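Local coordinates for salt-tolerant glutaminase (Micrococcus luteus, PDB 3AGD), which probably catalyses the hydrolysis of L-glutamine to L-glutamate and ammonium, at residues A25-V30 and E158-V163; A65-T70 and V192-V197; H106-A111 and Y177-D182; M112-A117 and D165-L170; G116-H121 and E186-Y191. All coordinates share one frame; numbering follows the deposited sequence.

Contact 1: A25-V30 and E158-V163; sequences AQYIPV and ESEMAV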
# COMPACT_ATOMS: atom_id res chain seq x y z
N ALA A 25 -23.35 15.18 16.68
CA ALA A 25 -24.36 14.15 16.46
C ALA A 25 -25.62 14.54 17.23
O ALA A 25 -25.60 14.63 18.46
CB ALA A 25 -23.84 12.80 16.95
N GLN A 26 -26.71 14.78 16.51
CA GLN A 26 -27.97 15.19 17.14
C GLN A 26 -28.86 14.06 17.65
O GLN A 26 -29.86 14.33 18.33
CB GLN A 26 -28.79 16.03 16.16
CG GLN A 26 -28.13 17.31 15.67
CD GLN A 26 -27.89 18.31 16.78
OE1 GLN A 26 -26.85 18.28 17.44
NE2 GLN A 26 -28.85 19.19 16.99
N TYR A 27 -28.51 12.81 17.35
CA TYR A 27 -29.34 11.68 17.77
C TYR A 27 -29.44 11.45 19.28
O TYR A 27 -30.42 10.89 19.76
CB TYR A 27 -28.88 10.41 17.05
CG TYR A 27 -27.73 9.66 17.70
CD1 TYR A 27 -27.97 8.70 18.68
CD2 TYR A 27 -26.42 9.87 17.29
CE1 TYR A 27 -26.93 7.97 19.24
CE2 TYR A 27 -25.37 9.14 17.85
CZ TYR A 27 -25.63 8.19 18.82
OH TYR A 27 -24.61 7.45 19.36
N ILE A 28 -28.43 11.89 20.03
CA ILE A 28 -28.45 11.76 21.48
C ILE A 28 -27.88 13.02 22.12
O ILE A 28 -26.84 13.53 21.70
CB ILE A 28 -27.64 10.56 21.99
CG1 ILE A 28 -26.28 10.50 21.29
CG2 ILE A 28 -28.46 9.28 21.83
CD1 ILE A 28 -25.36 9.46 21.86
N PRO A 29 -28.55 13.52 23.17
CA PRO A 29 -28.12 14.73 23.88
C PRO A 29 -26.70 14.70 24.43
O PRO A 29 -26.03 15.74 24.49
CB PRO A 29 -29.17 14.87 24.98
CG PRO A 29 -29.63 13.45 25.21
CD PRO A 29 -29.74 12.93 23.80
N VAL A 30 -26.21 13.53 24.82
CA VAL A 30 -24.85 13.45 25.35
C VAL A 30 -23.86 13.93 24.29
O VAL A 30 -22.89 14.63 24.60
CB VAL A 30 -24.50 12.01 25.80
CG1 VAL A 30 -24.55 11.06 24.63
CG2 VAL A 30 -23.12 12.00 26.44
N GLU A 158 -26.51 4.28 27.77
CA GLU A 158 -27.92 4.36 28.12
C GLU A 158 -28.64 5.29 27.15
O GLU A 158 -29.69 4.97 26.63
CB GLU A 158 -28.10 4.88 29.55
CG GLU A 158 -27.53 3.99 30.65
CD GLU A 158 -28.15 2.60 30.67
OE1 GLU A 158 -29.27 2.43 30.13
OE2 GLU A 158 -27.53 1.68 31.24
N SER A 159 -28.05 6.46 26.92
CA SER A 159 -28.62 7.43 26.01
C SER A 159 -28.91 6.82 24.63
O SER A 159 -30.02 6.93 24.11
CB SER A 159 -27.67 8.62 25.87
OG SER A 159 -28.21 9.62 25.04
N GLU A 160 -27.91 6.17 24.04
CA GLU A 160 -28.09 5.57 22.72
C GLU A 160 -29.01 4.35 22.73
O GLU A 160 -29.72 4.10 21.76
CB GLU A 160 -26.74 5.21 22.11
CG GLU A 160 -26.85 4.31 20.89
CD GLU A 160 -25.61 4.35 20.01
OE1 GLU A 160 -24.52 4.68 20.52
OE2 GLU A 160 -25.74 4.05 18.81
N MET A 161 -29.00 3.60 23.82
CA MET A 161 -29.85 2.42 23.90
C MET A 161 -31.33 2.80 23.85
O MET A 161 -32.18 1.96 23.55
CB MET A 161 -29.55 1.63 25.17
CG MET A 161 -28.33 0.74 25.07
SD MET A 161 -28.51 -0.56 23.81
CE MET A 161 -29.49 -1.76 24.73
N ALA A 162 -31.63 4.06 24.12
CA ALA A 162 -33.02 4.55 24.11
C ALA A 162 -33.50 4.86 22.70
O ALA A 162 -34.70 5.00 22.46
CB ALA A 162 -33.14 5.78 24.99
N VAL A 163 -32.57 4.98 21.76
CA VAL A 163 -32.90 5.28 20.38
C VAL A 163 -32.12 4.38 19.42
O VAL A 163 -31.41 4.85 18.54
CB VAL A 163 -32.58 6.77 20.04
CG1 VAL A 163 -33.54 7.68 20.79
CG2 VAL A 163 -31.14 7.10 20.45
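Tyr27 meets Glu160, and Ile28 meets Ser159, in two neighbouring but different encounters; of single residues, Tyr27 and Ser159 bury the largest areas. The phenol of Tyr27 reaches across to Glu160, where OH gives a weak hydrogen bond of 3.0 Å to OE1. Ring and carboxylate planes stand 61° apart, and the ring approaches Glu160 at a slant, with CE1 4.0 Å from CB of that residue. The same ring has Val163 CG2 at its edge, 4.0 Å from Tyr27 CD1. With CG placed between the backbone N and the carbonyl carbon (chi1 85°), the tyrosine ring lies back over its own neighbour, Ile28, whose CG1 sits over one ring face. Ile28 sends its other branch forward. Its CG2 lies between Ser159 and Val163, 3.2 Å from Ser159 OG and 3.7 Å from Val163 CG2. Ser159, with OG anti to the backbone N (chi1 -178°), points its hydroxyl toward apolar carbons of Ile28, Pro29 and Val30; Val30 CG1 is 4.0 Å from that oxygen. Ile28 is the N-cap residue of helix 29-32, so the contact packs the start of that short helix on residues 159-163. Glu160 is one of the residues seen to bind L-glutamate, and Tyr27 also touches Val261 of the same site. One weak hydrogen bond amid van der Waals contact is consistent with a light hold of Tyr27 on the carboxylate.

Contact 2: A65-T70 and V192-V197; sequences ASKPFT and VAQCAV
Gln194 and Ser66 illustrate how a long polar side chain can link two helices in the buried interior. The glutamine leaves helix 184-195 with CG anti to its own backbone nitrogen (chi1 159°) and stays extended to the amide, which brings NE2 to 2.8 Å from Ser66 OG. The bond is nearly straight, with an N-H...O angle of 167°, and the acceptor lies almost in the amide plane. Ser66 holds OG between its backbone N and carbonyl carbon (chi1 71°), where the hydroxyl accepts the glutamine N-H and is also hydrogen-bonded to Gln63 O. Ser66 lies beside Lys67, which belongs to helix 67-78. Together with Ser64, this lysine fits the SxxK pattern of the beta-lactamase clan to which the glutaminase family belongs, though that reading rests on sequence and geometry. Lys67 is fully extended beyond CG, and its NZ is hydrogen-bonded to Asn114 and to Met112 O, while CG passes 4.5 Å from Gln194 NE2. One turn on, Thr70 meets the glutamine from the opposite direction: CG2 packs 3.4 Å from Gln194 OE1. Its OG1 is badly angled for a direct bond to NE2, but a water bridges the two, 2.7 Å from Thr70 OG1 and 3.1 Å from Gln194 NE2, where it accepts. The amide nitrogen is thus gripped by two acceptors, whereas OE1 is buried without any hydrogen-bonding partner. Cys195, an L-glutamate-binding residue, approaches more loosely, its SG 4.2 Å from Ser66 OG.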
# COMPACT_ATOMS: atom_id res chain seq x y z
N ALA A 65 -15.31 3.74 15.12
CA ALA A 65 -13.87 3.49 14.98
C ALA A 65 -13.49 2.26 15.81
O ALA A 65 -12.33 1.88 15.88
CB ALA A 65 -13.07 4.71 15.43
N SER A 66 -14.49 1.65 16.42
CA SER A 66 -14.28 0.44 17.22
C SER A 66 -14.35 -0.77 16.30
O SER A 66 -13.77 -1.81 16.58
CB SER A 66 -15.39 0.31 18.27
OG SER A 66 -16.62 -0.02 17.64
N LYS A 67 -15.08 -0.61 15.21
CA LYS A 67 -15.30 -1.69 14.25
C LYS A 67 -14.07 -2.45 13.75
O LYS A 67 -14.08 -3.68 13.72
CB LYS A 67 -16.12 -1.15 13.07
CG LYS A 67 -17.53 -0.74 13.49
CD LYS A 67 -18.29 -0.07 12.36
CE LYS A 67 -19.71 0.26 12.77
NZ LYS A 67 -20.44 0.95 11.67
N PRO A 68 -13.00 -1.75 13.36
CA PRO A 68 -11.85 -2.51 12.89
C PRO A 68 -11.21 -3.38 13.96
O PRO A 68 -10.65 -4.44 13.67
CB PRO A 68 -10.90 -1.44 12.36
CG PRO A 68 -11.33 -0.20 13.07
CD PRO A 68 -12.82 -0.31 13.12
N PHE A 69 -11.32 -2.95 15.21
CA PHE A 69 -10.72 -3.69 16.32
C PHE A 69 -11.51 -4.92 16.75
O PHE A 69 -10.91 -5.97 17.03
CB PHE A 69 -10.48 -2.73 17.48
CG PHE A 69 -9.65 -1.53 17.08
CD1 PHE A 69 -10.20 -0.25 17.08
CD2 PHE A 69 -8.35 -1.70 16.61
CE1 PHE A 69 -9.47 0.84 16.62
CE2 PHE A 69 -7.61 -0.62 16.14
CZ PHE A 69 -8.17 0.66 16.14
N THR A 70 -12.83 -4.83 16.79
CA THR A 70 -13.63 -5.99 17.17
C THR A 70 -13.53 -7.01 16.04
O THR A 70 -13.55 -8.22 16.27
CB THR A 70 -15.11 -5.62 17.40
OG1 THR A 70 -15.58 -4.79 16.34
CG2 THR A 70 -15.28 -4.89 18.72
N VAL A 192 -23.54 -1.39 21.06
CA VAL A 192 -23.66 -0.02 21.55
C VAL A 192 -22.63 0.24 22.65
O VAL A 192 -22.02 1.30 22.70
CB VAL A 192 -25.08 0.27 22.10
CG1 VAL A 192 -25.12 1.65 22.74
CG2 VAL A 192 -26.09 0.20 20.95
N ALA A 193 -22.43 -0.75 23.52
CA ALA A 193 -21.47 -0.63 24.61
C ALA A 193 -20.06 -0.51 24.02
O ALA A 193 -19.22 0.24 24.50
CB ALA A 193 -21.56 -1.84 25.51
N GLN A 194 -19.83 -1.29 22.97
CA GLN A 194 -18.56 -1.31 22.26
C GLN A 194 -18.25 0.09 21.74
O GLN A 194 -17.11 0.57 21.81
CB GLN A 194 -18.66 -2.31 21.12
CG GLN A 194 -17.69 -2.16 19.97
CD GLN A 194 -18.08 -3.03 18.79
OE1 GLN A 194 -18.55 -4.16 18.97
NE2 GLN A 194 -17.90 -2.52 17.58
N CYS A 195 -19.28 0.75 21.21
CA CYS A 195 -19.14 2.10 20.66
C CYS A 195 -18.97 3.16 21.74
O CYS A 195 -18.47 4.26 21.47
CB CYS A 195 -20.37 2.46 19.82
SG CYS A 195 -20.51 1.56 18.27
N ALA A 196 -19.40 2.84 22.96
CA ALA A 196 -19.31 3.76 24.08
C ALA A 196 -17.97 3.69 24.79
O ALA A 196 -17.78 4.33 25.83
CB ALA A 196 -20.45 3.50 25.07
N VAL A 197 -17.04 2.90 24.25
CA VAL A 197 -15.72 2.79 24.85
C VAL A 197 -15.00 4.13 24.71
O VAL A 197 -14.97 4.72 23.63
CB VAL A 197 -14.88 1.69 24.17
CG1 VAL A 197 -13.45 1.72 24.69
CG2 VAL A 197 -15.50 0.33 24.44
O HOH W 1 -18.12 -4.72 15.42

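Contact 3: H106-A111 and Y177-D182; sequences HRPDNA and YGVLQD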
# COMPACT_ATOMS: atom_id res chain seq x y z
N HIS A 106 -25.50 -15.31 2.56
CA HIS A 106 -26.31 -14.78 3.65
C HIS A 106 -25.44 -14.07 4.68
O HIS A 106 -25.26 -14.56 5.79
CB HIS A 106 -27.08 -15.91 4.34
CG HIS A 106 -27.97 -16.68 3.42
ND1 HIS A 106 -28.91 -16.08 2.61
CD2 HIS A 106 -28.06 -18.01 3.18
CE1 HIS A 106 -29.54 -17.01 1.91
NE2 HIS A 106 -29.04 -18.19 2.23
N ARG A 107 -24.91 -12.91 4.31
CA ARG A 107 -24.06 -12.16 5.21
C ARG A 107 -24.03 -10.69 4.83
O ARG A 107 -24.11 -10.35 3.64
CB ARG A 107 -22.64 -12.73 5.16
CG ARG A 107 -21.96 -12.52 3.81
CD ARG A 107 -20.73 -13.40 3.62
NE ARG A 107 -20.19 -13.23 2.28
CZ ARG A 107 -19.29 -14.04 1.72
NH1 ARG A 107 -18.83 -15.09 2.40
NH2 ARG A 107 -18.86 -13.80 0.49
N PRO A 108 -23.95 -9.79 5.83
CA PRO A 108 -23.91 -8.36 5.53
C PRO A 108 -22.66 -8.09 4.69
O PRO A 108 -21.71 -8.88 4.73
CB PRO A 108 -23.86 -7.71 6.92
CG PRO A 108 -23.21 -8.77 7.77
CD PRO A 108 -23.86 -10.03 7.28
N ASP A 109 -22.64 -6.99 3.95
CA ASP A 109 -21.51 -6.67 3.08
C ASP A 109 -20.10 -6.61 3.67
O ASP A 109 -19.16 -7.15 3.08
CB ASP A 109 -21.80 -5.39 2.30
CG ASP A 109 -22.80 -5.61 1.17
OD1 ASP A 109 -23.02 -6.78 0.79
OD2 ASP A 109 -23.35 -4.62 0.65
N ASN A 110 -19.93 -5.95 4.82
CA ASN A 110 -18.60 -5.88 5.42
C ASN A 110 -18.63 -5.45 6.88
O ASN A 110 -19.67 -5.03 7.38
CB ASN A 110 -17.69 -4.94 4.62
CG ASN A 110 -18.21 -3.52 4.58
OD1 ASN A 110 -18.78 -3.08 3.59
ND2 ASN A 110 -18.02 -2.80 5.68
N ALA A 111 -17.48 -5.55 7.54
CA ALA A 111 -17.35 -5.22 8.96
C ALA A 111 -17.42 -3.74 9.33
O ALA A 111 -17.57 -3.42 10.51
CB ALA A 111 -16.04 -5.82 9.51
N TYR A 177 -31.97 -14.17 8.72
CA TYR A 177 -31.17 -14.90 7.74
C TYR A 177 -30.09 -15.78 8.36
O TYR A 177 -29.16 -16.20 7.67
CB TYR A 177 -30.51 -13.93 6.75
CG TYR A 177 -31.45 -13.35 5.73
CD1 TYR A 177 -32.33 -12.32 6.06
CD2 TYR A 177 -31.48 -13.84 4.42
CE1 TYR A 177 -33.22 -11.80 5.13
CE2 TYR A 177 -32.37 -13.33 3.47
CZ TYR A 177 -33.23 -12.31 3.84
OH TYR A 177 -34.10 -11.79 2.91
N GLY A 178 -30.20 -16.03 9.66
CA GLY A 178 -29.23 -16.88 10.34
C GLY A 178 -27.85 -16.29 10.60
O GLY A 178 -26.93 -17.02 10.96
N VAL A 179 -27.70 -14.98 10.42
CA VAL A 179 -26.40 -14.35 10.66
C VAL A 179 -26.18 -14.14 12.16
O VAL A 179 -25.04 -14.18 12.63
CB VAL A 179 -26.30 -13.00 9.92
CG1 VAL A 179 -24.99 -12.30 10.27
CG2 VAL A 179 -26.38 -13.23 8.42
N LEU A 180 -27.27 -13.92 12.89
CA LEU A 180 -27.20 -13.74 14.34
C LEU A 180 -27.99 -14.87 15.00
O LEU A 180 -29.03 -15.29 14.49
CB LEU A 180 -27.82 -12.41 14.75
CG LEU A 180 -27.14 -11.12 14.30
CD1 LEU A 180 -27.85 -9.93 14.92
CD2 LEU A 180 -25.68 -11.14 14.71
N GLN A 181 -27.49 -15.36 16.13
CA GLN A 181 -28.16 -16.45 16.83
C GLN A 181 -28.88 -15.95 18.08
O GLN A 181 -30.01 -16.35 18.36
CB GLN A 181 -27.15 -17.54 17.19
CG GLN A 181 -26.48 -18.19 15.98
CD GLN A 181 -25.62 -17.22 15.18
OE1 GLN A 181 -25.89 -16.94 14.00
NE2 GLN A 181 -24.57 -16.71 15.80
N ASP A 182 -28.22 -15.07 18.83
CA ASP A 182 -28.82 -14.53 20.05
C ASP A 182 -29.82 -13.43 19.71
O ASP A 182 -29.96 -13.04 18.55
CB ASP A 182 -27.72 -14.03 20.98
CG ASP A 182 -26.80 -15.16 21.42
OD1 ASP A 182 -25.58 -15.10 21.14
OD2 ASP A 182 -27.30 -16.12 22.03
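His106, Pro108, Tyr177 and Val179 make a loop-to-loop packing contact, between the chain leading into helix 114-123 and the turn that follows helix 165-176. That turn is a Schellman motif: Gly178, at positive phi, is the C-prime residue, with Val179 N bonded back to Leu174 O and Gly178 N to Arg175 O. The helix ending brings Val179 to the opposite loop, and its two methyls divide the work. CG1, anti to the backbone N (chi1 175°), reaches toward the proline and meets Pro108 CD at 3.9 Å. CG2 presses against the backbone instead, 3.2 Å from His106 O and 4.1 Å from Arg107 CA. Farther out, the side chains of His106 and Tyr177 cross at about a right angle. His106 ND1 stands at the edge of the tyrosine ring, 3.9 Å from Tyr177 CD2, but the imidazole itself is tilted, so the pair is no stack. Behind the valine, Ala119 of helix 114-123 is touched by both Pro108 and Val179, and Pro108 also rests on Leu174, which closes the inner side of the contact. The polar ends are occupied by other loop residues: His106 ND1 bonds to Leu101 O and Tyr177 OH to Glu98. With no hydrogen bond passing between the two loops, their cohesion comes from shape and van der Waals contact, and directional bonding is left to the surrounding chain.

Contact 4: M112-A117 and D165-L170; sequences MINAGA and DRNLSL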
# COMPACT_ATOMS: atom_id res chain seq x y z
N MET A 112 -17.32 -2.85 8.35
CA MET A 112 -17.36 -1.41 8.59
C MET A 112 -18.77 -0.83 8.73
O MET A 112 -18.95 0.23 9.34
CB MET A 112 -16.62 -0.67 7.47
CG MET A 112 -15.13 -1.00 7.39
SD MET A 112 -14.24 -0.63 8.93
CE MET A 112 -14.06 -2.26 9.63
N ILE A 113 -19.76 -1.50 8.16
CA ILE A 113 -21.14 -1.05 8.25
C ILE A 113 -21.77 -1.69 9.48
O ILE A 113 -21.37 -2.78 9.90
CB ILE A 113 -21.96 -1.43 7.00
CG1 ILE A 113 -22.02 -2.96 6.86
CG2 ILE A 113 -21.33 -0.82 5.76
CD1 ILE A 113 -22.91 -3.44 5.73
N ASN A 114 -22.76 -1.02 10.06
CA ASN A 114 -23.43 -1.51 11.25
C ASN A 114 -23.81 -2.98 11.19
O ASN A 114 -23.43 -3.76 12.05
CB ASN A 114 -24.67 -0.65 11.53
CG ASN A 114 -24.30 0.73 12.02
OD1 ASN A 114 -23.19 1.21 11.81
ND2 ASN A 114 -25.25 1.40 12.69
N ALA A 115 -24.57 -3.36 10.16
CA ALA A 115 -25.00 -4.75 10.00
C ALA A 115 -23.84 -5.73 10.12
O ALA A 115 -23.95 -6.77 10.77
CB ALA A 115 -25.71 -4.92 8.66
N GLY A 116 -22.72 -5.41 9.49
CA GLY A 116 -21.57 -6.29 9.57
C GLY A 116 -20.91 -6.19 10.94
O GLY A 116 -20.33 -7.17 11.43
N ALA A 117 -21.01 -5.02 11.56
CA ALA A 117 -20.42 -4.80 12.88
C ALA A 117 -21.18 -5.58 13.95
O ALA A 117 -20.60 -6.03 14.94
CB ALA A 117 -20.42 -3.31 13.22
N ASP A 165 -33.64 1.84 17.46
CA ASP A 165 -34.54 1.12 16.58
C ASP A 165 -33.90 0.69 15.26
O ASP A 165 -34.11 -0.45 14.82
CB ASP A 165 -35.80 1.95 16.30
CG ASP A 165 -36.85 1.77 17.38
OD1 ASP A 165 -37.18 0.62 17.71
OD2 ASP A 165 -37.36 2.79 17.89
N ARG A 166 -33.11 1.56 14.64
CA ARG A 166 -32.49 1.19 13.37
C ARG A 166 -31.55 -0.00 13.54
O ARG A 166 -31.61 -0.95 12.75
CB ARG A 166 -31.73 2.37 12.74
CG ARG A 166 -31.03 1.98 11.43
CD ARG A 166 -30.61 3.17 10.57
NE ARG A 166 -30.00 2.73 9.32
CZ ARG A 166 -28.78 2.19 9.22
NH1 ARG A 166 -28.02 2.02 10.30
NH2 ARG A 166 -28.33 1.78 8.04
N ASN A 167 -30.68 0.03 14.54
CA ASN A 167 -29.76 -1.09 14.74
C ASN A 167 -30.50 -2.36 15.15
O ASN A 167 -30.08 -3.47 14.81
CB ASN A 167 -28.68 -0.75 15.77
CG ASN A 167 -27.57 0.10 15.17
OD1 ASN A 167 -27.18 -0.10 14.02
ND2 ASN A 167 -27.04 1.03 15.95
N LEU A 168 -31.60 -2.19 15.90
CA LEU A 168 -32.42 -3.33 16.32
C LEU A 168 -33.06 -3.91 15.05
O LEU A 168 -33.23 -5.12 14.93
CB LEU A 168 -33.50 -2.86 17.29
CG LEU A 168 -33.03 -2.58 18.73
CD1 LEU A 168 -34.08 -1.75 19.49
CD2 LEU A 168 -32.77 -3.90 19.42
N SER A 169 -33.39 -3.04 14.11
CA SER A 169 -33.98 -3.49 12.85
C SER A 169 -32.97 -4.35 12.11
O SER A 169 -33.29 -5.44 11.63
CB SER A 169 -34.34 -2.29 11.98
OG SER A 169 -34.67 -2.72 10.67
N LEU A 170 -31.74 -3.86 12.01
CA LEU A 170 -30.68 -4.61 11.33
C LEU A 170 -30.46 -5.95 12.04
O LEU A 170 -30.38 -6.99 11.40
CB LEU A 170 -29.39 -3.80 11.31
CG LEU A 170 -29.44 -2.44 10.59
CD1 LEU A 170 -28.08 -1.75 10.68
CD2 LEU A 170 -29.84 -2.64 9.12
O HOH W 2 -24.34 3.10 15.17
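Asn114 and Asn167 both belong to the L-glutamate-binding site, and here they hold each other directly. Asn114 ND2 donates to Asn167 OD1 over 2.8 Å, meeting the oxygen in the carbonyl plane on a lone pair (C=O...N 125°). The N-H...O angle is only 145°, and the acceptor is tilted out of the Asn114 amide plane. Beneath this bond the packing is close. Leu170 CD1 rests 3.7 Å from Asn114 CB and 3.9 Å from Ala115 N, packing against the first turn of helix 114-123. Asn114 has CG beside its backbone N and anti to the carbonyl carbon (chi1 -71°), which directs the amide toward Asn167, while CB rests on the leucine whatever that torsion is. Its OD1 receives a hydrogen bond from Lys67 NZ, so that both ends of the amide are engaged and its rotation is fixed. The surroundings of ND2 are looser. On one side a water bridges the two amides through weak bonds, 3.1 Å from Asn114 ND2 and 3.5 Å from Asn167 ND2. Away from it, Arg166, exposed to solvent, brings only the edge of its guanidinium near, NH1 being 3.7 Å from Asn114 ND2; its strongest partner is Glu94, in a salt bridge. Helices 114-123 and 165-176 thus meet next to helix 184-195, whose Tyr191 touches both asparagines, while loop residues Glu94 and Phe96 pack on Leu170.

Contact 5: G116-H121 and E186-Y191; sequences GALAVH and EIVAGY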
# COMPACT_ATOMS: atom_id res chain seq x y z
N GLY A 116 -22.72 -5.41 9.49
CA GLY A 116 -21.57 -6.29 9.57
C GLY A 116 -20.91 -6.19 10.94
O GLY A 116 -20.33 -7.17 11.43
N ALA A 117 -21.01 -5.02 11.56
CA ALA A 117 -20.42 -4.80 12.88
C ALA A 117 -21.18 -5.58 13.95
O ALA A 117 -20.60 -6.03 14.94
CB ALA A 117 -20.42 -3.31 13.22
N LEU A 118 -22.49 -5.75 13.74
CA LEU A 118 -23.33 -6.50 14.66
C LEU A 118 -22.97 -7.97 14.51
O LEU A 118 -22.90 -8.71 15.49
CB LEU A 118 -24.81 -6.28 14.35
CG LEU A 118 -25.37 -4.88 14.63
CD1 LEU A 118 -26.71 -4.70 13.93
CD2 LEU A 118 -25.53 -4.67 16.14
N ALA A 119 -22.73 -8.39 13.27
CA ALA A 119 -22.36 -9.78 12.99
C ALA A 119 -21.01 -10.09 13.63
O ALA A 119 -20.80 -11.19 14.13
CB ALA A 119 -22.29 -10.02 11.48
N VAL A 120 -20.11 -9.11 13.60
CA VAL A 120 -18.78 -9.27 14.19
C VAL A 120 -18.85 -9.42 15.72
O VAL A 120 -18.19 -10.28 16.29
CB VAL A 120 -17.88 -8.05 13.86
CG1 VAL A 120 -16.68 -8.00 14.81
CG2 VAL A 120 -17.40 -8.14 12.41
N HIS A 121 -19.65 -8.59 16.37
CA HIS A 121 -19.78 -8.66 17.82
C HIS A 121 -20.31 -10.02 18.26
O HIS A 121 -19.88 -10.58 19.27
CB HIS A 121 -20.69 -7.54 18.33
CG HIS A 121 -20.52 -7.26 19.79
ND1 HIS A 121 -21.02 -8.09 20.77
CD2 HIS A 121 -19.87 -6.26 20.44
CE1 HIS A 121 -20.68 -7.62 21.96
NE2 HIS A 121 -19.98 -6.51 21.78
N GLU A 186 -29.74 -8.30 22.62
CA GLU A 186 -28.45 -8.65 23.21
C GLU A 186 -27.26 -8.25 22.33
O GLU A 186 -26.22 -7.82 22.83
CB GLU A 186 -28.38 -10.16 23.47
CG GLU A 186 -27.10 -10.63 24.14
CD GLU A 186 -27.03 -12.15 24.29
OE1 GLU A 186 -28.07 -12.75 24.65
OE2 GLU A 186 -25.95 -12.73 24.06
N ILE A 187 -27.41 -8.41 21.02
CA ILE A 187 -26.33 -8.06 20.11
C ILE A 187 -26.22 -6.55 19.96
O ILE A 187 -25.12 -6.01 19.89
CB ILE A 187 -26.54 -8.73 18.74
CG1 ILE A 187 -26.50 -10.25 18.91
CG2 ILE A 187 -25.46 -8.28 17.77
CD1 ILE A 187 -25.21 -10.76 19.57
N VAL A 188 -27.35 -5.86 19.92
CA VAL A 188 -27.32 -4.41 19.80
C VAL A 188 -26.72 -3.79 21.06
O VAL A 188 -25.95 -2.84 20.98
CB VAL A 188 -28.73 -3.84 19.56
CG1 VAL A 188 -28.74 -2.33 19.77
CG2 VAL A 188 -29.19 -4.17 18.14
N ALA A 189 -27.07 -4.34 22.22
CA ALA A 189 -26.55 -3.82 23.49
C ALA A 189 -25.03 -3.93 23.54
O ALA A 189 -24.35 -3.00 23.99
CB ALA A 189 -27.18 -4.57 24.67
N GLY A 190 -24.50 -5.05 23.08
CA GLY A 190 -23.06 -5.24 23.08
C GLY A 190 -22.37 -4.29 22.11
O GLY A 190 -21.31 -3.73 22.40
N TYR A 191 -22.96 -4.11 20.94
CA TYR A 191 -22.40 -3.22 19.93
C TYR A 191 -22.45 -1.77 20.41
O TYR A 191 -21.51 -1.00 20.20
CB TYR A 191 -23.17 -3.37 18.62
CG TYR A 191 -22.84 -2.31 17.60
CD1 TYR A 191 -21.60 -2.27 16.97
CD2 TYR A 191 -23.77 -1.32 17.28
CE1 TYR A 191 -21.30 -1.27 16.05
CE2 TYR A 191 -23.48 -0.31 16.37
CZ TYR A 191 -22.24 -0.29 15.76
OH TYR A 191 -21.92 0.73 14.89
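Helix-on-helix packing in the all-helical part of the glutaminase domain brings Leu118, His121 and Tyr191 together, where segments 116-121 and 186-191, on helices 114-123 and 184-195, cross at 97°. Their axes, 9.2 Å apart at closest approach, leave room for one layer of side chains. Leu118 fills much of it: its CD2 comes 3.7 Å from Tyr191 CB and 4.0 Å from Ile187 CG2, and grazes Val188 as well. Ile187 CG2 in return leans on the backbone, 3.5 Å from Leu118 O. One turn along, His121 lies flat on the chain of the other helix. Its CG is anti to the backbone N (chi1 -161°), which extends the imidazole until one face covers the Gly190-Tyr191 peptide, with Gly190 C 3.2 Å above the ring plane. Because Gly190 has no side chain, CE1 can settle 3.5 Å from its CA. NE2 is close to Gly190 O, but the angle is poor and no hydrogen bond forms; ND1 is buried without a partner. Earlier on the same helix, Ala117 CB touches Tyr191 CE1, 3.6 Å away. Tyr191 is an L-glutamate-binding residue, so the packing is likely to help set its position. Around the crossing, helix 165-176 packs on Leu118 through Leu170 and on Val188 through Leu168 and Ala171, while helix 67-78 brings Lys67 against both Ala117 and Tyr191.

Burial alone does not set the chemistry of the five contacts. Contacts 2 and 5 consist wholly of buried residues and share helix 184-195, yet the first relies on a polar bridge with a water and the second on apolar packing. Contact 4, mostly buried but with Arg166 exposed, uses helix 114-123, as contact 5 does, and joins two binding-site residues by a hydrogen bond; the Lys67 amine of contact 2 reaches its Asn114. Contacts 1 and 3 lie farther out, about 25 Å apart between centres, and are partly buried. Contact 1 adds a weak polar link to hydrophobic packing and touches contact 2 through Val192, whereas contact 3 packs two loops against Ala119 of helix 114-123 without hydrogen bonds across.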